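Local coordinates for CD180 antigen (PDB 3T6Q), which may cooperate with MD-1 and TLR4 in the innate immune response of B cells to bacterial lipopolysaccharide, leading to NF-kappa-B activation, at residues Ser118-Ile123 with Lys145-Phe150; Glu171-Leu176 with Ala202-Leu207; Leu412-Ala417 with Glu442-Gly447. One frame throughout, in Å; residues are numbered along the deposited sequence.

Overall arrangement
All three contacts join parts of the leucine-rich-repeat solenoid that lie 22 to 26 residues apart, about one repeat, and they come in series along the chain. Contacts 1 and 2 have centres about 16 Å apart: Leu146 N of contact 1 probably hydrogen-bonds Ser175 OG of contact 2, and Leu146 packs on Leu176. Contact 3 lies across the chain's centre, about 66 Å from contact 1 and 57 Å from contact 2, centre to centre. Contact 1 links loops and contact 3 joins strand 412-413 and what follows it to a turn, both away from the long row of parallel strands; contact 2 reaches strand 203-208 of that row. Such repeat-to-repeat packing builds up the curved receptor ectodomain.

Contact 1: residues Ser118-Ile123 with Lys145-Phe150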
loop_
_atom_site.group_PDB
_atom_site.type_symbol
_atom_site.label_atom_id
_atom_site.label_comp_id
_atom_site.label_asym_id
_atom_site.label_seq_id
_atom_site.Cartn_x
_atom_site.Cartn_y
_atom_site.Cartn_z
ATOM N N SER A 118 -3.423 6.474 3.134
ATOM C CA SER A 118 -2.494 7.403 2.506
ATOM C C SER A 118 -2.421 8.727 3.259
ATOM O O SER A 118 -1.683 9.624 2.875
ATOM C CB SER A 118 -2.890 7.616 1.057
ATOM O OG SER A 118 -4.214 8.101 1.017
ATOM N N SER A 119 -3.180 8.830 4.341
ATOM C CA SER A 119 -3.321 10.092 5.056
ATOM C C SER A 119 -3.693 9.839 6.497
ATOM O O SER A 119 -4.497 8.946 6.766
ATOM C CB SER A 119 -4.464 10.892 4.416
ATOM O OG SER A 119 -4.316 12.234 4.790
ATOM N N ILE A 120 -3.119 10.623 7.415
ATOM C CA ILE A 120 -3.399 10.514 8.841
ATOM C C ILE A 120 -4.880 10.851 9.112
ATOM O O ILE A 120 -5.491 10.308 10.052
ATOM C CB ILE A 120 -2.428 11.407 9.693
ATOM C CG1 ILE A 120 -0.952 11.049 9.353
ATOM C CG2 ILE A 120 -2.716 11.227 11.190
ATOM C CD1 ILE A 120 0.103 12.176 9.373
ATOM N N ASP A 121 -5.468 11.712 8.285
ATOM C CA ASP A 121 -6.897 12.041 8.476
ATOM C C ASP A 121 -7.854 10.857 8.228
ATOM O O ASP A 121 -9.060 10.959 8.483
ATOM C CB ASP A 121 -7.326 13.309 7.702
ATOM C CG ASP A 121 -7.167 13.173 6.189
ATOM O OD1 ASP A 121 -6.765 14.165 5.524
ATOM O OD2 ASP A 121 -7.444 12.080 5.657
ATOM N N PHE A 122 -7.327 9.725 7.760
ATOM C CA PHE A 122 -8.153 8.490 7.707
ATOM C C PHE A 122 -8.618 8.112 9.122
ATOM O O PHE A 122 -9.619 7.443 9.285
ATOM C CB PHE A 122 -7.327 7.325 7.118
ATOM C CG PHE A 122 -8.129 6.072 6.870
ATOM C CD1 PHE A 122 -8.293 5.115 7.870
ATOM C CD2 PHE A 122 -8.733 5.859 5.628
ATOM C CE1 PHE A 122 -9.009 3.962 7.658
ATOM C CE2 PHE A 122 -9.454 4.700 5.411
ATOM C CZ PHE A 122 -9.600 3.748 6.417
ATOM N N ILE A 123 -7.826 8.467 10.138
ATOM C CA ILE A 123 -8.089 8.023 11.497
ATOM C C ILE A 123 -8.681 9.216 12.279
ATOM O O ILE A 123 -7.965 10.204 12.536
ATOM C CB ILE A 123 -6.810 7.521 12.197
ATOM C CG1 ILE A 123 -6.005 6.588 11.245
ATOM C CG2 ILE A 123 -7.173 6.821 13.492
ATOM C CD1 ILE A 123 -4.596 6.296 11.741
ATOM N N LYS A 145 2.678 15.736 8.616
ATOM C CA LYS A 145 1.825 16.795 9.196
ATOM C C LYS A 145 0.652 16.198 9.949
ATOM O O LYS A 145 -0.075 15.354 9.428
ATOM C CB LYS A 145 1.360 17.784 8.132
ATOM C CG LYS A 145 0.542 18.937 8.742
ATOM C CD LYS A 145 0.752 20.279 8.053
ATOM C CE LYS A 145 0.670 20.197 6.542
ATOM N NZ LYS A 145 -0.742 20.141 6.086
ATOM N N LEU A 146 0.503 16.588 11.203
ATOM C CA LEU A 146 -0.613 16.132 12.012
ATOM C C LEU A 146 -1.843 16.990 11.664
ATOM O O LEU A 146 -1.685 18.179 11.343
ATOM C CB LEU A 146 -0.257 16.184 13.495
ATOM C CG LEU A 146 0.893 15.229 13.860
ATOM C CD1 LEU A 146 1.278 15.419 15.311
ATOM C CD2 LEU A 146 0.517 13.761 13.619
ATOM N N PRO A 147 -3.052 16.379 11.673
ATOM C CA PRO A 147 -4.255 17.107 11.263
ATOM C C PRO A 147 -4.678 18.160 12.304
ATOM O O PRO A 147 -4.357 18.021 13.484
ATOM C CB PRO A 147 -5.309 15.990 11.170
ATOM C CG PRO A 147 -4.906 15.037 12.254
ATOM C CD PRO A 147 -3.392 15.025 12.169
ATOM N N LYS A 148 -5.384 19.201 11.857
ATOM C CA LYS A 148 -5.868 20.267 12.741
ATOM C C LYS A 148 -6.699 19.679 13.885
ATOM O O LYS A 148 -7.596 18.854 13.653
ATOM C CB LYS A 148 -6.703 21.310 11.967
ATOM C CG LYS A 148 -6.194 21.677 10.570
ATOM C CD LYS A 148 -6.947 20.945 9.455
ATOM C CE LYS A 148 -6.188 19.725 8.931
ATOM N NZ LYS A 148 -5.123 20.101 7.956
ATOM N N GLY A 149 -6.378 20.083 15.112
ATOM C CA GLY A 149 -7.128 19.644 16.280
ATOM C C GLY A 149 -6.906 18.192 16.669
ATOM O O GLY A 149 -7.828 17.506 17.136
ATOM N N PHE A 150 -5.684 17.715 16.462
ATOM C CA PHE A 150 -5.250 16.485 17.102
ATOM C C PHE A 150 -4.330 16.871 18.266
ATOM O O PHE A 150 -3.342 17.570 18.052
ATOM C CB PHE A 150 -4.562 15.547 16.104
ATOM C CG PHE A 150 -3.808 14.435 16.765
ATOM C CD1 PHE A 150 -4.356 13.763 17.881
ATOM C CD2 PHE A 150 -2.548 14.066 16.299
ATOM C CE1 PHE A 150 -3.649 12.752 18.522
ATOM C CE2 PHE A 150 -1.842 13.042 16.923
ATOM C CZ PHE A 150 -2.388 12.396 18.038
#
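Ile120 reaches across to Lys145 and Pro147, and its side chain makes almost the whole contact. The bond to CB points toward the other segment, and there the two branches part. CG2, anti to the backbone N, runs to the pyrrolidine ring and stops 4.0 Å from CD of Pro147, the two side chains crossing at about a right angle. CG1 lies beside the backbone N and carries the longer arm toward the backbone of Lys145. At its tip, CD1 comes to 3.2 Å from the carbonyl O of Lys145, a tight approach of a methyl group to an oxygen. The second torsion, 146°, is well short of fully extended, and this twist sets where the methyl meets the carbonyl.

Both backbones are bent tightly here. Residues 120-122 form a short 3-10 turn, in which Ile123 N bonds Ile120 O at 3.0 Å and Phe122 N bonds Ser119 O at 3.1 Å. On the other side Pro147 opens a type II beta turn ending at Phe150, with Gly149 at a positive phi. The segments belong to repeats LRR 4 and LRR 5, in the loops that follow strands 109-111 and 133-135, so the contact stacks one repeat of the solenoid on the next. Next to Ile120, Asp121 OD2 hydrogen-bonds an aromatic side chain of another protein's chain, and the ring of Phe122 meets an aromatic ring there too.

Asp121 OD1 and Lys148 NZ stay 6.6 Å apart, too far for a salt bridge, and Lys148 is poorly ordered, so their opposite charges probably add little. None of the close pairs across the contact is a polar bond, so it probably rests on burial of Ile120 against the proline ring and the backbone of Lys145.

Contact 2: residues Glu171-Leu176 with Ala202-Leu207. With GOL (glycerol), chain K.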
loop_
_atom_site.group_PDB
_atom_site.type_symbol
_atom_site.label_atom_id
_atom_site.label_comp_id
_atom_site.label_asym_id
_atom_site.label_seq_id
_atom_site.Cartn_x
_atom_site.Cartn_y
_atom_site.Cartn_z
ATOM N N GLU A 171 5.851 23.838 7.819
ATOM C CA GLU A 171 4.459 23.567 8.195
ATOM C C GLU A 171 4.282 22.202 8.823
ATOM O O GLU A 171 3.624 22.070 9.871
ATOM C CB GLU A 171 3.584 23.660 6.952
ATOM C CG GLU A 171 2.228 24.264 7.209
ATOM C CD GLU A 171 1.738 25.049 6.012
ATOM O OE1 GLU A 171 1.521 24.421 4.949
ATOM O OE2 GLU A 171 1.577 26.287 6.137
ATOM N N ASP A 172 4.878 21.186 8.192
ATOM C CA ASP A 172 4.906 19.818 8.765
ATOM C C ASP A 172 5.438 19.832 10.180
ATOM O O ASP A 172 4.831 19.269 11.096
ATOM C CB ASP A 172 5.833 18.899 7.938
ATOM C CG ASP A 172 5.330 18.658 6.512
ATOM O OD1 ASP A 172 4.113 18.853 6.283
ATOM O OD2 ASP A 172 6.154 18.252 5.627
ATOM N N MET A 173 6.610 20.449 10.335
ATOM C CA MET A 173 7.277 20.492 11.639
ATOM C C MET A 173 6.492 21.305 12.668
ATOM O O MET A 173 6.445 20.923 13.832
ATOM C CB MET A 173 8.738 20.997 11.505
ATOM C CG MET A 173 9.634 20.159 10.587
ATOM S SD MET A 173 9.595 18.378 10.975
ATOM C CE MET A 173 9.987 18.406 12.706
ATOM N N SER A 174 5.831 22.394 12.253
ATOM C CA SER A 174 5.062 23.174 13.251
ATOM C C SER A 174 3.835 22.421 13.775
ATOM O O SER A 174 3.399 22.659 14.881
ATOM C CB SER A 174 4.711 24.576 12.742
ATOM O OG SER A 174 3.884 24.480 11.614
ATOM N N SER A 175 3.313 21.459 13.000
ATOM C CA SER A 175 2.190 20.642 13.482
ATOM C C SER A 175 2.545 19.777 14.717
ATOM O O SER A 175 1.648 19.294 15.412
ATOM C CB SER A 175 1.590 19.792 12.338
ATOM O OG SER A 175 2.385 18.641 12.061
ATOM N N LEU A 176 3.844 19.613 14.994
ATOM C CA LEU A 176 4.361 18.872 16.169
ATOM C C LEU A 176 4.781 19.747 17.349
ATOM O O LEU A 176 5.232 19.208 18.357
ATOM C CB LEU A 176 5.621 18.072 15.807
ATOM C CG LEU A 176 5.724 17.145 14.616
ATOM C CD1 LEU A 176 7.153 16.648 14.482
ATOM C CD2 LEU A 176 4.768 15.981 14.795
ATOM N N ALA A 202 14.119 23.074 17.368
ATOM C CA ALA A 202 13.467 21.764 17.581
ATOM C C ALA A 202 14.212 20.953 18.626
ATOM O O ALA A 202 15.447 20.996 18.667
ATOM C CB ALA A 202 13.391 20.986 16.263
ATOM N N VAL A 203 13.462 20.249 19.484
ATOM C CA VAL A 203 14.057 19.421 20.537
ATOM C C VAL A 203 13.405 18.017 20.497
ATOM O O VAL A 203 12.210 17.862 20.787
ATOM C CB VAL A 203 13.895 20.056 21.942
ATOM C CG1 VAL A 203 14.437 19.125 23.022
ATOM C CG2 VAL A 203 14.589 21.411 22.007
ATOM N N PHE A 204 14.189 17.005 20.120
ATOM C CA PHE A 204 13.709 15.602 20.001
ATOM C C PHE A 204 14.417 14.693 20.956
ATOM O O PHE A 204 15.588 14.920 21.285
ATOM C CB PHE A 204 13.950 15.070 18.595
ATOM C CG PHE A 204 12.988 15.609 17.601
ATOM C CD1 PHE A 204 11.769 14.951 17.369
ATOM C CD2 PHE A 204 13.255 16.804 16.944
ATOM C CE1 PHE A 204 10.854 15.491 16.470
ATOM C CE2 PHE A 204 12.346 17.343 16.044
ATOM C CZ PHE A 204 11.140 16.683 15.809
ATOM N N GLN A 205 13.705 13.668 21.413
ATOM C CA GLN A 205 14.330 12.553 22.095
ATOM C C GLN A 205 15.076 11.687 21.059
ATOM O O GLN A 205 16.290 11.545 21.143
ATOM C CB GLN A 205 13.292 11.764 22.895
ATOM C CG GLN A 205 13.702 10.371 23.332
ATOM C CD GLN A 205 15.029 10.310 24.070
ATOM O OE1 GLN A 205 15.901 9.489 23.739
ATOM N NE2 GLN A 205 15.196 11.167 25.065
ATOM N N SER A 206 14.364 11.104 20.100
ATOM C CA SER A 206 15.006 10.267 19.038
ATOM C C SER A 206 14.534 10.728 17.698
ATOM O O SER A 206 13.390 11.129 17.561
ATOM C CB SER A 206 14.641 8.776 19.154
ATOM O OG SER A 206 15.180 8.222 20.318
ATOM N N LEU A 207 15.417 10.707 16.708
ATOM C CA LEU A 207 15.015 10.936 15.336
ATOM C C LEU A 207 15.705 9.803 14.601
ATOM O O LEU A 207 16.929 9.638 14.741
ATOM C CB LEU A 207 15.575 12.245 14.774
ATOM C CG LEU A 207 14.839 13.571 14.944
ATOM C CD1 LEU A 207 15.603 14.678 14.247
ATOM C CD2 LEU A 207 13.425 13.436 14.388
HETATM C C1 GOL K . 9.194 20.160 18.623
HETATM O O1 GOL K . 10.477 20.533 19.107
HETATM C C2 GOL K . 9.255 18.656 18.617
HETATM O O2 GOL K . 8.406 18.212 17.570
HETATM C C3 GOL K . 8.754 18.134 19.958
HETATM O O3 GOL K . 9.651 17.156 20.525
#
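Met173 and Leu176 meet the edge of the Phe204 ring, both coming in near its plane. Met173 CE lies 3.7 Å from CZ, and Leu176 CD1 reaches the same carbon at 4.2 Å. Met173 gets there by a doubly bent chain, with chi1, chi2 and chi3 all between -50° and -60°, which folds its methyl toward the ring edge. The ring's faces are taken by others: Leu207 CD2 lies over one, and C2 of a glycerol, probably from the crystallisation liquor, over the opposite one, each offset toward the rim.

The contact joins the end of LRR 6 to strand 203-208, which lies between strands 182-185 and 226-231 of the solenoid. Beyond Phe204 the chain turns a corner at Gln205 and runs on as the strand carrying Leu207.

Polar bonds serve the glycerol and residues 171-176. Val203 N gives an almost straight bond (174°) to glycerol O1 at 3.0 Å, while glycerol O3 donates to Val203 O at 2.7 Å; a weak bond runs from O2 to Leu176 O. Ser175 OG turns back to Asp172 O at 2.7 Å, and Ser174 OG and Ser175 N approach Glu171 O from the same face of its carbonyl plane.

Contact 3: residues Leu412-Ala417 with Glu442-Gly447; sequences LKVKDA and EQLFDG
The methyl and alpha carbon of Ala417 sit over one face of the Gln443 side-chain amide. Ala417 CB is 3.8 Å from Gln443 CD and stands almost equally far from OE1 and NE2, so the methyl sits over the face of the amide group and not at its rim. The alpha carbon lies above the same face, with Ala417 CA 3.5 Å from Gln443 NE2. A bend at chi2 of Gln443 (91°) turns the amide broadside to the alanine. Nearer the backbone, Gln443 CB passes 3.7 Å from Ala417 O, so the glutamine follows the alanine from its carbonyl to its methyl. NE2 also gives a weak hydrogen bond to Ser441 OG, which should help fix the rotation of the amide.

The second pair is looser. Val414 CG1, anti to its own N, faces Leu444 CD1 across 4.4 Å, methyl to methyl. Leu444 meanwhile lays CG over the centre of the Phe445 ring, 3.9 Å above its plane, and so links the valine to an aromatic side chain on its own segment.

The two contact-making residues, Gln443 and Leu444, are the first two of a type I beta turn that ends at Asp446 and is closed by a 3.1 Å bond from Asp446 N to Gln443 O. Ser419 OG also hydrogen-bonds Gln443 O.

In the fold, LRR 14 here meets LRR 15. Leu412 and Lys413 form strand 412-413, which pairs in parallel with strand 389-391, and the chain leaves it through Val414 toward Ala417. The facing turn lies in the loop between strands 429-431 and 453-455, where Phe445 packs on Leu432.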
loop_
_atom_site.group_PDB
_atom_site.type_symbol
_atom_site.label_atom_id
_atom_site.label_comp_id
_atom_site.label_asym_id
_atom_site.label_seq_id
_atom_site.Cartn_x
_atom_site.Cartn_y
_atom_site.Cartn_z
ATOM N N LEU A 412 39.505 -21.502 29.076
ATOM C CA LEU A 412 40.563 -20.906 29.861
ATOM C C LEU A 412 41.592 -21.990 30.233
ATOM O O LEU A 412 41.228 -23.118 30.598
ATOM C CB LEU A 412 40.009 -20.223 31.131
ATOM C CG LEU A 412 38.893 -19.193 30.899
ATOM C CD1 LEU A 412 38.428 -18.742 32.277
ATOM C CD2 LEU A 412 39.399 -17.996 30.084
ATOM N N LYS A 413 42.863 -21.662 30.099
ATOM C CA LYS A 413 43.927 -22.615 30.433
ATOM C C LYS A 413 44.614 -22.056 31.626
ATOM O O LYS A 413 45.217 -20.990 31.540
ATOM C CB LYS A 413 44.983 -22.698 29.327
ATOM C CG LYS A 413 44.445 -22.870 27.937
ATOM C CD LYS A 413 43.601 -24.101 27.828
ATOM C CE LYS A 413 43.474 -24.405 26.343
ATOM N NZ LYS A 413 42.966 -25.786 26.067
ATOM N N VAL A 414 44.550 -22.774 32.739
ATOM C CA VAL A 414 45.102 -22.273 33.992
ATOM C C VAL A 414 45.930 -23.414 34.561
ATOM O O VAL A 414 45.403 -24.519 34.764
ATOM C CB VAL A 414 43.956 -21.896 34.974
ATOM C CG1 VAL A 414 44.540 -21.423 36.295
ATOM C CG2 VAL A 414 43.068 -20.797 34.370
ATOM N N LYS A 415 47.212 -23.175 34.785
ATOM C CA LYS A 415 48.100 -24.178 35.373
ATOM C C LYS A 415 47.630 -24.600 36.763
ATOM O O LYS A 415 46.973 -23.821 37.450
ATOM C CB LYS A 415 49.499 -23.590 35.476
ATOM C CG LYS A 415 50.282 -23.654 34.182
ATOM C CD LYS A 415 51.734 -23.266 34.457
ATOM C CE LYS A 415 52.641 -23.861 33.404
ATOM N NZ LYS A 415 53.848 -24.434 34.048
ATOM N N ASP A 416 47.958 -25.827 37.179
ATOM C CA ASP A 416 47.641 -26.311 38.541
ATOM C C ASP A 416 48.017 -25.333 39.646
ATOM O O ASP A 416 49.072 -24.709 39.606
ATOM C CB ASP A 416 48.329 -27.658 38.837
ATOM C CG ASP A 416 47.723 -28.811 38.044
ATOM O OD1 ASP A 416 46.575 -28.671 37.574
ATOM O OD2 ASP A 416 48.393 -29.856 37.874
ATOM N N ALA A 417 47.101 -25.200 40.605
ATOM C CA ALA A 417 47.272 -24.393 41.818
ATOM C C ALA A 417 47.464 -22.884 41.613
ATOM O O ALA A 417 47.894 -22.192 42.535
ATOM C CB ALA A 417 48.378 -24.980 42.709
ATOM N N GLU A 442 41.622 -26.048 44.562
ATOM C CA GLU A 442 41.263 -25.286 45.777
ATOM C C GLU A 442 41.602 -23.804 45.649
ATOM O O GLU A 442 40.942 -22.966 46.260
ATOM C CB GLU A 442 41.999 -25.821 47.019
ATOM C CG GLU A 442 41.731 -27.267 47.352
ATOM C CD GLU A 442 42.535 -27.695 48.562
ATOM O OE1 GLU A 442 42.272 -27.154 49.660
ATOM O OE2 GLU A 442 43.437 -28.547 48.408
ATOM N N GLN A 443 42.626 -23.503 44.849
ATOM C CA GLN A 443 43.152 -22.124 44.684
ATOM C C GLN A 443 42.493 -21.352 43.522
ATOM O O GLN A 443 42.693 -20.142 43.367
ATOM C CB GLN A 443 44.679 -22.177 44.433
ATOM C CG GLN A 443 45.496 -22.890 45.524
ATOM C CD GLN A 443 45.708 -24.402 45.294
ATOM O OE1 GLN A 443 46.517 -25.017 45.986
ATOM N NE2 GLN A 443 44.980 -25.004 44.348
ATOM N N LEU A 444 41.696 -22.039 42.726
ATOM C CA LEU A 444 41.197 -21.413 41.467
ATOM C C LEU A 444 40.514 -20.070 41.686
ATOM O O LEU A 444 40.757 -19.108 40.923
ATOM C CB LEU A 444 40.313 -22.387 40.667
ATOM C CG LEU A 444 39.618 -21.837 39.403
ATOM C CD1 LEU A 444 40.715 -21.519 38.410
ATOM C CD2 LEU A 444 38.657 -22.888 38.854
ATOM N N PHE A 445 39.709 -19.988 42.755
ATOM C CA PHE A 445 38.911 -18.798 43.045
ATOM C C PHE A 445 39.380 -17.951 44.201
ATOM O O PHE A 445 38.610 -17.122 44.708
ATOM C CB PHE A 445 37.415 -19.132 43.200
ATOM C CG PHE A 445 36.799 -19.670 41.910
ATOM C CD1 PHE A 445 36.893 -18.931 40.719
ATOM C CD2 PHE A 445 36.183 -20.901 41.882
ATOM C CE1 PHE A 445 36.346 -19.437 39.540
ATOM C CE2 PHE A 445 35.603 -21.396 40.721
ATOM C CZ PHE A 445 35.708 -20.683 39.539
ATOM N N ASP A 446 40.627 -18.123 44.593
ATOM C CA ASP A 446 41.204 -17.249 45.614
ATOM C C ASP A 446 41.176 -15.795 45.168
ATOM O O ASP A 446 41.442 -15.483 43.997
ATOM C CB ASP A 446 42.663 -17.619 45.903
ATOM C CG ASP A 446 42.820 -18.905 46.722
ATOM O OD1 ASP A 446 41.872 -19.341 47.387
ATOM O OD2 ASP A 446 43.925 -19.481 46.697
ATOM N N GLY A 447 40.883 -14.903 46.106
ATOM C CA GLY A 447 40.956 -13.484 45.838
ATOM C C GLY A 447 39.645 -12.890 45.359
ATOM O O GLY A 447 39.625 -11.773 44.863
#